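Local atomic coordinates of periplasmic binding protein (Agrobacterium tumefaciens str. B6, PDB entry 5L9G), a protein that binds the opine mannopine in the periplasm and probably hands it to an ABC transporter for uptake. Residues 203-208 with 221-226; 151-156 with 195-200; 122-127 with 242-247. All coordinates share one frame; numbering follows the deposited sequence.

Interaction 1: residues 203-208 with 221-226. With MO0 (mannopine), chain C.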
loop_
_atom_site.group_PDB
_atom_site.type_symbol
_atom_site.label_atom_id
_atom_site.label_comp_id
_atom_site.label_asym_id
_atom_site.label_seq_id
_atom_site.Cartn_x
_atom_site.Cartn_y
_atom_site.Cartn_z
ATOM N N VAL A 203 -0.702 12.344 14.912
ATOM C CA VAL A 203 -0.230 12.656 13.558
ATOM C C VAL A 203 -0.978 11.803 12.543
ATOM O O VAL A 203 -1.154 10.593 12.749
ATOM C CB VAL A 203 1.326 12.494 13.435
ATOM C CG1 VAL A 203 1.784 11.210 14.057
ATOM C CG2 VAL A 203 1.828 12.632 11.989
ATOM N N TRP A 204 -1.406 12.444 11.438
ATOM C CA TRP A 204 -2.033 11.766 10.310
ATOM C C TRP A 204 -0.900 11.740 9.275
ATOM O O TRP A 204 -0.644 12.737 8.581
ATOM C CB TRP A 204 -3.278 12.527 9.812
ATOM C CG TRP A 204 -4.327 12.699 10.868
ATOM C CD1 TRP A 204 -4.524 13.799 11.646
ATOM C CD2 TRP A 204 -5.340 11.750 11.249
ATOM N NE1 TRP A 204 -5.571 13.583 12.514
ATOM C CE2 TRP A 204 -6.115 12.351 12.265
ATOM C CE3 TRP A 204 -5.649 10.432 10.853
ATOM C CZ2 TRP A 204 -7.187 11.690 12.882
ATOM C CZ3 TRP A 204 -6.725 9.785 11.448
ATOM C CH2 TRP A 204 -7.481 10.411 12.453
ATOM N N TRP A 205 -0.128 10.633 9.279
ATOM C CA TRP A 205 1.054 10.525 8.424
ATOM C C TRP A 205 0.667 10.497 6.951
ATOM O O TRP A 205 -0.391 9.972 6.595
ATOM C CB TRP A 205 1.963 9.358 8.841
ATOM C CG TRP A 205 1.326 8.009 8.716
ATOM C CD1 TRP A 205 0.703 7.297 9.694
ATOM C CD2 TRP A 205 1.288 7.196 7.535
ATOM N NE1 TRP A 205 0.249 6.093 9.189
ATOM C CE2 TRP A 205 0.585 6.015 7.860
ATOM C CE3 TRP A 205 1.783 7.355 6.225
ATOM C CZ2 TRP A 205 0.344 5.009 6.923
ATOM C CZ3 TRP A 205 1.559 6.346 5.303
ATOM C CH2 TRP A 205 0.836 5.196 5.648
ATOM N N GLU A 206 1.517 11.076 6.105
ATOM C CA GLU A 206 1.223 11.217 4.675
ATOM C C GLU A 206 2.033 10.315 3.749
ATOM O O GLU A 206 1.565 9.992 2.659
ATOM C CB GLU A 206 1.389 12.684 4.261
ATOM C CG GLU A 206 0.545 13.610 5.122
ATOM C CD GLU A 206 0.434 15.044 4.641
ATOM O OE1 GLU A 206 0.927 15.349 3.530
ATOM O OE2 GLU A 206 -0.170 15.859 5.373
ATOM N N SER A 207 3.246 9.943 4.141
ATOM C CA SER A 207 4.093 9.097 3.306
ATOM C C SER A 207 4.705 7.984 4.139
ATOM O O SER A 207 4.829 8.116 5.368
ATOM C CB SER A 207 5.210 9.930 2.656
ATOM O OG SER A 207 6.178 10.350 3.608
ATOM N N GLY A 208 5.111 6.911 3.471
ATOM C CA GLY A 208 5.761 5.787 4.141
ATOM C C GLY A 208 7.051 6.221 4.825
ATOM O O GLY A 208 7.351 5.782 5.943
ATOM N N ASP A 221 3.285 6.292 19.803
ATOM C CA ASP A 221 3.281 5.096 20.654
ATOM C C ASP A 221 2.837 3.877 19.878
ATOM O O ASP A 221 3.238 2.756 20.164
ATOM C CB ASP A 221 2.455 5.328 21.924
ATOM C CG ASP A 221 3.065 6.420 22.782
ATOM O OD1 ASP A 221 4.297 6.382 23.013
ATOM O OD2 ASP A 221 2.338 7.348 23.152
ATOM N N MET A 222 1.980 4.095 18.887
ATOM C CA MET A 222 1.507 3.013 18.019
ATOM C C MET A 222 1.090 3.636 16.705
ATOM O O MET A 222 0.756 4.821 16.668
ATOM C CB MET A 222 0.380 2.186 18.655
ATOM C CG MET A 222 -0.847 3.023 19.023
ATOM S SD MET A 222 -2.114 1.960 19.761
ATOM C CE MET A 222 -1.526 1.814 21.484
ATOM N N ILE A 223 1.123 2.842 15.627
ATOM C CA ILE A 223 0.860 3.362 14.277
ATOM C C ILE A 223 0.335 2.250 13.401
ATOM O O ILE A 223 0.760 1.097 13.529
ATOM C CB ILE A 223 2.182 3.989 13.674
ATOM C CG1 ILE A 223 1.996 4.566 12.257
ATOM C CG2 ILE A 223 3.386 2.987 13.684
ATOM C CD1 ILE A 223 3.208 5.398 11.775
ATOM N N ILE A 224 -0.583 2.606 12.503
ATOM C CA ILE A 224 -1.001 1.701 11.447
ATOM C C ILE A 224 -0.293 2.211 10.198
ATOM O O ILE A 224 -0.558 3.331 9.738
ATOM C CB ILE A 224 -2.527 1.591 11.230
ATOM C CG1 ILE A 224 -3.244 1.093 12.508
ATOM C CG2 ILE A 224 -2.791 0.636 10.036
ATOM C CD1 ILE A 224 -4.763 1.347 12.513
ATOM N N THR A 225 0.626 1.402 9.668
ATOM C CA THR A 225 1.346 1.764 8.436
ATOM C C THR A 225 1.789 0.469 7.711
ATOM O O THR A 225 1.419 -0.640 8.105
ATOM C CB THR A 225 2.476 2.818 8.696
ATOM O OG1 THR A 225 2.971 3.332 7.447
ATOM C CG2 THR A 225 3.631 2.253 9.538
ATOM N N TRP A 226 2.570 0.638 6.652
ATOM C CA TRP A 226 2.990 -0.445 5.770
ATOM C C TRP A 226 4.200 -1.206 6.323
ATOM O O TRP A 226 5.149 -0.598 6.812
ATOM C CB TRP A 226 3.184 0.122 4.346
ATOM C CG TRP A 226 1.940 0.868 3.897
ATOM C CD1 TRP A 226 0.662 0.383 3.888
ATOM C CD2 TRP A 226 1.876 2.190 3.338
ATOM N NE1 TRP A 226 -0.209 1.340 3.398
ATOM C CE2 TRP A 226 0.517 2.446 3.017
ATOM C CE3 TRP A 226 2.832 3.195 3.086
ATOM C CZ2 TRP A 226 0.087 3.668 2.497
ATOM C CZ3 TRP A 226 2.420 4.375 2.475
ATOM C CH2 TRP A 226 1.061 4.609 2.192
HETATM O OAB MO0 C . -2.536 4.526 -5.280
HETATM C CAF MO0 C . -1.804 5.639 -4.842
HETATM C CAG MO0 C . -1.123 5.419 -3.504
HETATM O OAC MO0 C . -1.981 5.766 -2.473
HETATM C CAH MO0 C . -0.488 4.060 -3.339
HETATM O OAM MO0 C . 0.398 3.784 -4.360
HETATM C CAI MO0 C . 0.155 3.796 -1.977
HETATM O OAD MO0 C . 1.205 4.683 -1.738
HETATM C CAJ MO0 C . 0.553 2.358 -1.803
HETATM O OAE MO0 C . -0.577 1.546 -1.942
HETATM C CAK MO0 C . 1.307 2.056 -0.500
HETATM N N MO0 C . 2.534 1.314 -0.819
HETATM C CA MO0 C . 3.209 0.773 0.386
HETATM C C MO0 C . 4.406 1.625 0.736
HETATM O O MO0 C . 4.600 2.693 0.118
HETATM C CB MO0 C . 3.598 -0.680 0.250
HETATM C CG MO0 C . 4.828 -0.881 -0.609
HETATM C CD MO0 C . 4.941 -2.257 -1.166
HETATM O OE1 MO0 C . 5.809 -3.151 -0.526
HETATM N NE2 MO0 C . 4.321 -2.648 -2.168
HETATM O OXT MO0 C . 5.185 1.312 1.691
#

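Interaction 2: residues 151-156 with 195-200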
loop_
_atom_site.group_PDB
_atom_site.type_symbol
_atom_site.label_atom_id
_atom_site.label_comp_id
_atom_site.label_asym_id
_atom_site.label_seq_id
_atom_site.Cartn_x
_atom_site.Cartn_y
_atom_site.Cartn_z
ATOM N N GLY A 151 -1.905 6.381 24.883
ATOM C CA GLY A 151 -0.797 6.819 24.050
ATOM C C GLY A 151 -1.172 7.449 22.730
ATOM O O GLY A 151 -2.338 7.472 22.326
ATOM N N LYS A 152 -0.156 7.993 22.077
ATOM C CA LYS A 152 -0.258 8.688 20.805
ATOM C C LYS A 152 -0.357 7.695 19.657
ATOM O O LYS A 152 0.534 6.867 19.472
ATOM C CB LYS A 152 0.952 9.613 20.601
ATOM C CG LYS A 152 1.076 10.747 21.613
ATOM C CD LYS A 152 2.375 11.520 21.356
ATOM C CE LYS A 152 2.742 12.452 22.488
ATOM N NZ LYS A 152 1.862 13.649 22.547
ATOM N N ARG A 153 -1.452 7.786 18.887
ATOM C CA ARG A 153 -1.698 6.986 17.689
ATOM C C ARG A 153 -1.333 7.770 16.421
ATOM O O ARG A 153 -1.464 8.992 16.390
ATOM C CB ARG A 153 -3.193 6.642 17.590
ATOM C CG ARG A 153 -3.598 5.354 18.347
ATOM C CD ARG A 153 -4.099 5.624 19.726
ATOM N NE ARG A 153 -4.589 4.397 20.363
ATOM C CZ ARG A 153 -4.368 4.096 21.636
ATOM N NH1 ARG A 153 -4.802 2.947 22.135
ATOM N NH2 ARG A 153 -3.684 4.930 22.416
ATOM N N ALA A 154 -0.920 7.052 15.360
ATOM C CA ALA A 154 -0.715 7.659 14.057
ATOM C C ALA A 154 -1.416 6.801 13.017
ATOM O O ALA A 154 -1.304 5.573 13.032
ATOM C CB ALA A 154 0.754 7.810 13.736
ATOM N N LEU A 155 -2.197 7.448 12.147
ATOM C CA LEU A 155 -2.950 6.770 11.097
ATOM C C LEU A 155 -2.662 7.499 9.798
ATOM O O LEU A 155 -2.201 8.635 9.824
ATOM C CB LEU A 155 -4.466 6.840 11.372
ATOM C CG LEU A 155 -5.076 5.857 12.377
ATOM C CD1 LEU A 155 -4.709 6.223 13.770
ATOM C CD2 LEU A 155 -6.624 5.911 12.305
ATOM N N TRP A 156 -2.929 6.847 8.663
ATOM C CA TRP A 156 -2.701 7.422 7.338
ATOM C C TRP A 156 -3.688 8.580 7.092
ATOM O O TRP A 156 -4.799 8.574 7.635
ATOM C CB TRP A 156 -2.943 6.331 6.282
ATOM C CG TRP A 156 -2.412 6.622 4.898
ATOM C CD1 TRP A 156 -1.474 7.556 4.539
ATOM C CD2 TRP A 156 -2.768 5.928 3.699
ATOM N NE1 TRP A 156 -1.247 7.501 3.182
ATOM C CE2 TRP A 156 -2.004 6.486 2.646
ATOM C CE3 TRP A 156 -3.643 4.862 3.413
ATOM C CZ2 TRP A 156 -2.102 6.026 1.327
ATOM C CZ3 TRP A 156 -3.743 4.406 2.106
ATOM C CH2 TRP A 156 -2.999 5.004 1.073
ATOM N N THR A 195 -13.861 8.604 14.616
ATOM C CA THR A 195 -14.132 9.886 15.269
ATOM C C THR A 195 -13.810 9.792 16.762
ATOM O O THR A 195 -13.180 10.692 17.307
ATOM C CB THR A 195 -15.579 10.339 14.968
ATOM O OG1 THR A 195 -15.736 10.458 13.553
ATOM C CG2 THR A 195 -15.944 11.662 15.637
ATOM N N GLU A 196 -14.213 8.687 17.404
ATOM C CA GLU A 196 -13.968 8.402 18.821
ATOM C C GLU A 196 -12.443 8.343 19.102
ATOM O O GLU A 196 -11.985 8.845 20.134
ATOM C CB GLU A 196 -14.626 7.060 19.178
ATOM C CG GLU A 196 -14.612 6.678 20.645
ATOM C CD GLU A 196 -15.058 5.243 20.859
ATOM O OE1 GLU A 196 -16.284 4.992 20.816
ATOM O OE2 GLU A 196 -14.180 4.359 20.998
ATOM N N LEU A 197 -11.677 7.723 18.189
ATOM C CA LEU A 197 -10.227 7.580 18.348
ATOM C C LEU A 197 -9.467 8.872 18.038
ATOM O O LEU A 197 -8.439 9.129 18.671
ATOM C CB LEU A 197 -9.696 6.434 17.468
ATOM C CG LEU A 197 -8.186 6.085 17.619
ATOM C CD1 LEU A 197 -7.882 5.433 18.984
ATOM C CD2 LEU A 197 -7.700 5.208 16.481
ATOM N N ALA A 198 -9.965 9.671 17.060
ATOM C CA ALA A 198 -9.330 10.891 16.551
ATOM C C ALA A 198 -8.632 11.796 17.617
ATOM O O ALA A 198 -7.494 12.183 17.348
ATOM C CB ALA A 198 -10.300 11.699 15.703
ATOM N N PRO A 199 -9.190 12.088 18.830
ATOM C CA PRO A 199 -8.436 12.925 19.789
ATOM C C PRO A 199 -7.109 12.326 20.273
ATOM O O PRO A 199 -6.237 13.080 20.709
ATOM C CB PRO A 199 -9.421 13.117 20.947
ATOM C CG PRO A 199 -10.766 12.862 20.352
ATOM C CD PRO A 199 -10.529 11.766 19.364
ATOM N N SER A 200 -6.939 10.988 20.158
ATOM C CA SER A 200 -5.705 10.298 20.542
ATOM C C SER A 200 -4.743 10.136 19.369
ATOM O O SER A 200 -3.655 9.562 19.546
ATOM C CB SER A 200 -6.018 8.942 21.166
ATOM O OG SER A 200 -6.741 9.145 22.368
#

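Interaction 3: residues 122-127 with 242-247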
loop_
_atom_site.group_PDB
_atom_site.type_symbol
_atom_site.label_atom_id
_atom_site.label_comp_id
_atom_site.label_asym_id
_atom_site.label_seq_id
_atom_site.Cartn_x
_atom_site.Cartn_y
_atom_site.Cartn_z
ATOM N N SER A 122 1.489 -5.366 3.594
ATOM C CA SER A 122 0.484 -5.350 4.662
ATOM C C SER A 122 0.374 -3.958 5.256
ATOM O O SER A 122 1.386 -3.256 5.383
ATOM C CB SER A 122 0.852 -6.335 5.771
ATOM O OG SER A 122 0.914 -7.689 5.350
ATOM N N THR A 123 -0.853 -3.563 5.605
ATOM C CA THR A 123 -1.152 -2.346 6.362
ATOM C C THR A 123 -1.372 -2.918 7.761
ATOM O O THR A 123 -2.362 -3.618 7.986
ATOM C CB THR A 123 -2.373 -1.639 5.802
ATOM O OG1 THR A 123 -2.092 -1.245 4.456
ATOM C CG2 THR A 123 -2.745 -0.428 6.616
ATOM N N LEU A 124 -0.402 -2.713 8.660
ATOM C CA LEU A 124 -0.386 -3.396 9.946
ATOM C C LEU A 124 -0.153 -2.481 11.146
ATOM O O LEU A 124 0.179 -1.314 10.975
ATOM C CB LEU A 124 0.685 -4.552 9.897
ATOM C CG LEU A 124 2.122 -4.178 9.439
ATOM C CD1 LEU A 124 2.846 -3.289 10.475
ATOM C CD2 LEU A 124 2.963 -5.440 9.231
ATOM N N ILE A 125 -0.275 -3.053 12.361
ATOM C CA ILE A 125 -0.091 -2.368 13.646
ATOM C C ILE A 125 1.347 -2.523 14.110
ATOM O O ILE A 125 1.813 -3.644 14.262
ATOM C CB ILE A 125 -1.049 -2.992 14.720
ATOM C CG1 ILE A 125 -2.516 -2.836 14.314
ATOM C CG2 ILE A 125 -0.800 -2.418 16.155
ATOM C CD1 ILE A 125 -3.449 -3.908 14.979
ATOM N N ALA A 126 1.991 -1.413 14.452
ATOM C CA ALA A 126 3.335 -1.408 15.047
ATOM C C ALA A 126 3.246 -0.581 16.318
ATOM O O ALA A 126 2.472 0.382 16.367
ATOM C CB ALA A 126 4.351 -0.769 14.096
ATOM N N TRP A 127 4.028 -0.945 17.337
ATOM C CA TRP A 127 4.010 -0.195 18.585
ATOM C C TRP A 127 5.393 0.052 19.122
ATOM O O TRP A 127 6.346 -0.689 18.827
ATOM C CB TRP A 127 3.116 -0.862 19.636
ATOM C CG TRP A 127 3.727 -2.081 20.269
ATOM C CD1 TRP A 127 4.552 -2.121 21.358
ATOM C CD2 TRP A 127 3.609 -3.439 19.801
ATOM N NE1 TRP A 127 4.930 -3.426 21.618
ATOM C CE2 TRP A 127 4.347 -4.255 20.690
ATOM C CE3 TRP A 127 2.902 -4.051 18.748
ATOM C CZ2 TRP A 127 4.406 -5.655 20.553
ATOM C CZ3 TRP A 127 2.955 -5.435 18.616
ATOM C CH2 TRP A 127 3.708 -6.222 19.500
ATOM N N TYR A 242 5.949 -5.240 15.815
ATOM C CA TYR A 242 4.727 -5.242 15.016
ATOM C C TYR A 242 4.169 -6.630 14.910
ATOM O O TYR A 242 4.836 -7.593 15.279
ATOM C CB TYR A 242 4.952 -4.603 13.631
ATOM C CG TYR A 242 5.866 -5.388 12.702
ATOM C CD1 TYR A 242 7.239 -5.181 12.711
ATOM C CD2 TYR A 242 5.343 -6.266 11.755
ATOM C CE1 TYR A 242 8.078 -5.825 11.794
ATOM C CE2 TYR A 242 6.169 -6.921 10.831
ATOM C CZ TYR A 242 7.540 -6.694 10.851
ATOM O OH TYR A 242 8.369 -7.341 9.946
ATOM N N THR A 243 2.941 -6.728 14.419
ATOM C CA THR A 243 2.247 -7.999 14.214
ATOM C C THR A 243 1.512 -7.945 12.872
ATOM O O THR A 243 1.143 -6.866 12.407
ATOM C CB THR A 243 1.248 -8.266 15.380
ATOM O OG1 THR A 243 0.561 -9.474 15.125
ATOM C CG2 THR A 243 0.197 -7.154 15.545
ATOM N N PHE A 244 1.243 -9.114 12.286
ATOM C CA PHE A 244 0.413 -9.187 11.079
ATOM C C PHE A 244 -1.053 -9.431 11.491
ATOM O O PHE A 244 -1.924 -9.473 10.613
ATOM C CB PHE A 244 0.885 -10.317 10.142
ATOM C CG PHE A 244 2.137 -9.966 9.364
ATOM C CD1 PHE A 244 2.058 -9.269 8.163
ATOM C CD2 PHE A 244 3.390 -10.353 9.823
ATOM C CE1 PHE A 244 3.222 -8.949 7.438
ATOM C CE2 PHE A 244 4.548 -10.029 9.106
ATOM C CZ PHE A 244 4.459 -9.330 7.920
ATOM N N ASN A 245 -1.331 -9.627 12.819
ATOM C CA ASN A 245 -2.715 -9.857 13.270
ATOM C C ASN A 245 -3.589 -8.650 12.917
ATOM O O ASN A 245 -3.200 -7.516 13.217
ATOM C CB ASN A 245 -2.783 -10.114 14.780
ATOM C CG ASN A 245 -4.145 -10.608 15.196
ATOM O OD1 ASN A 245 -4.621 -11.652 14.723
ATOM N ND2 ASN A 245 -4.855 -9.809 15.984
ATOM N N ASP A 246 -4.723 -8.890 12.235
ATOM C CA ASP A 246 -5.656 -7.836 11.775
ATOM C C ASP A 246 -5.070 -6.927 10.694
ATOM O O ASP A 246 -5.626 -5.854 10.419
ATOM C CB ASP A 246 -6.199 -6.989 12.948
ATOM C CG ASP A 246 -7.310 -7.626 13.735
ATOM O OD1 ASP A 246 -7.906 -8.623 13.236
ATOM O OD2 ASP A 246 -7.616 -7.115 14.833
ATOM N N ALA A 247 -3.943 -7.329 10.074
ATOM C CA ALA A 247 -3.385 -6.500 9.011
ATOM C C ALA A 247 -4.185 -6.705 7.704
ATOM O O ALA A 247 -4.840 -7.735 7.512
ATOM C CB ALA A 247 -1.911 -6.827 8.790
HETATM O O HOH W 1 -1.402 -5.684 12.108
#

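Interaction 1: residues 203-208 with 221-226
W205, closing strand 203-205, reaches I223 to W226 of strand 222-226, whose axis runs almost parallel to its own (10°) at 9.2 Å, about twice the spacing of neighbouring strands. This is a beta-alpha-beta crossover that skips a place in the sheet: helix 208-216, N-capped by S207 through OG to Q210 N, makes the return, and strand 153-156 pairs with both strands in the gap. The contact is therefore carried by side chains, above all by the W205 indole. Its CG lies between the backbone N and the carbonyl carbon (chi1 63°), and the ring projects toward strand 222-226 past the L155 carbonyl, beside W156. NE1 of W205 donates to I224 O at 2.9 Å; the acceptor lies close to the indole plane, but the bond is bent, with an N-H...O angle of 141°. Nearer the start of strand 222-226, the CD1 methyl of I223 packs against W205 CD1 at 3.8 Å. T225 OG1 lies over one indole face, offset toward the rim and 3.2 Å from W205 CZ2; this buried hydroxyl has no hydrogen-bonding partner in the model. The far end of the indole meets W226 in a T-shaped stack, the edge of W205 pointing at the W226 face with six-membered centroids 4.7 Å apart. W156 stacks on W205 and also meets W226 edge-to-face, extending the aromatic cluster. W226 is a pocket wall with two occupied faces: W205 backs one, and mannopine lies on the other. W205 CH2 approaches W226 CH2 to 3.5 Å, while on the ligand side the mannopine carboxylate carbon C lies 3.2 Å from W226 CE3.

Interaction 2: residues 151-156 with 195-200
R153 and S200 make the polar link between the start of strand 153-156 and the 3-10 segment 198-200 that follows helix 184-197. That helix leads into strand 201-205, the parallel neighbour of 153-156, so the contact packs the end of a beta-alpha-beta type connection against the sheet. The backbone N of R153 donates to S200 O at 2.9 Å, and the N-H...O angle of 172° makes this a nearly straight bond. The 3-10 turn is itself closed by S200 N to L197 O, 2.8 Å. A second polar group is the guanidinium. Bent at chi2 (95°), the R153 chain folds back so that NH2 donates to G151 O at 2.9 Å; this acceptor lies in the guanidinium plane. Outside the two segments, F149 O also receives NH2 and F143 O receives NE. The apolar contacts centre on L197. Its CD1 packs on the arginine, 3.7 Å from R153 NE, while CD2 meets L155 CD1 at 4.2 Å; F143, F144 and V146 add to this packing. Chemically, the buried guanidinium is met by backbone carbonyl oxygens, whose partial negative charges would be expected to stabilise its positive charge, while the CD methylene of R153 packs against S200 and L197.

Interaction 3: residues 122-127 with 242-247
L124 and Y242 cross obliquely, the leucine being the hub of the side-chain packing between antiparallel strands 115-128 and 240-256. L124 CG sits between its backbone N and carbonyl carbon (chi1 52°), which brings CD2 against the Y242 ring, 3.6 Å from Y242 CD2. The same methyl lies over one face of F244 in a CH-pi contact, L124 CD2 being 4.3 Å from the ring centroid and 24° off the normal. S122 meets F244 at the edge: its OG lies in the ring plane, 3.4 Å from F244 CE1, and bonds elsewhere to Q319. At the other end, W127 turns a face toward the Y242 backbone, with Y242 N over the ring and W127 CZ3 4.0 Å from Y242 CA; its NE1 is held by G133 O. After T243, whose OG1 accepts from N245 N in an ST turn, the chain loops out in a type II turn, F244 to A247, and returns at A247, whose CB packs on L124 CB at 3.6 Å. One water bridges the segments, accepting from I125 N and donating to T243 O and N245 O. Strand 240-256 also pairs with 76-80, and 115-128 with 222-226, consistent with the interlobe hinge strands of two-lobed periplasmic binding proteins.

In the fold
All three contacts reach one sheet, ordered 201-205, 153-156, 222-226, 115-128, 240-256; strand 153-156 of interaction 2 lies between the two strands of interaction 1. Interactions 1 and 2, centres 10 Å apart, meet through probable hydrogen bonds from K152 N to D221 OD2 (2.8 Å) and from A154 N to M222 O (3.1 Å). Interactions 1 and 3, centres 12 Å apart, join at L124 N and T225 O, 2.8 Å. Interactions 2 and 3 do not touch, their nearest atoms being about 6 Å apart. The pocket lies at the C-terminal ends of strands 153-156 and 222-226: W226 and W156 contact mannopine, whereas the T123 side chain lies about 7 Å from it, with T123 OG1 beside W226 CD1.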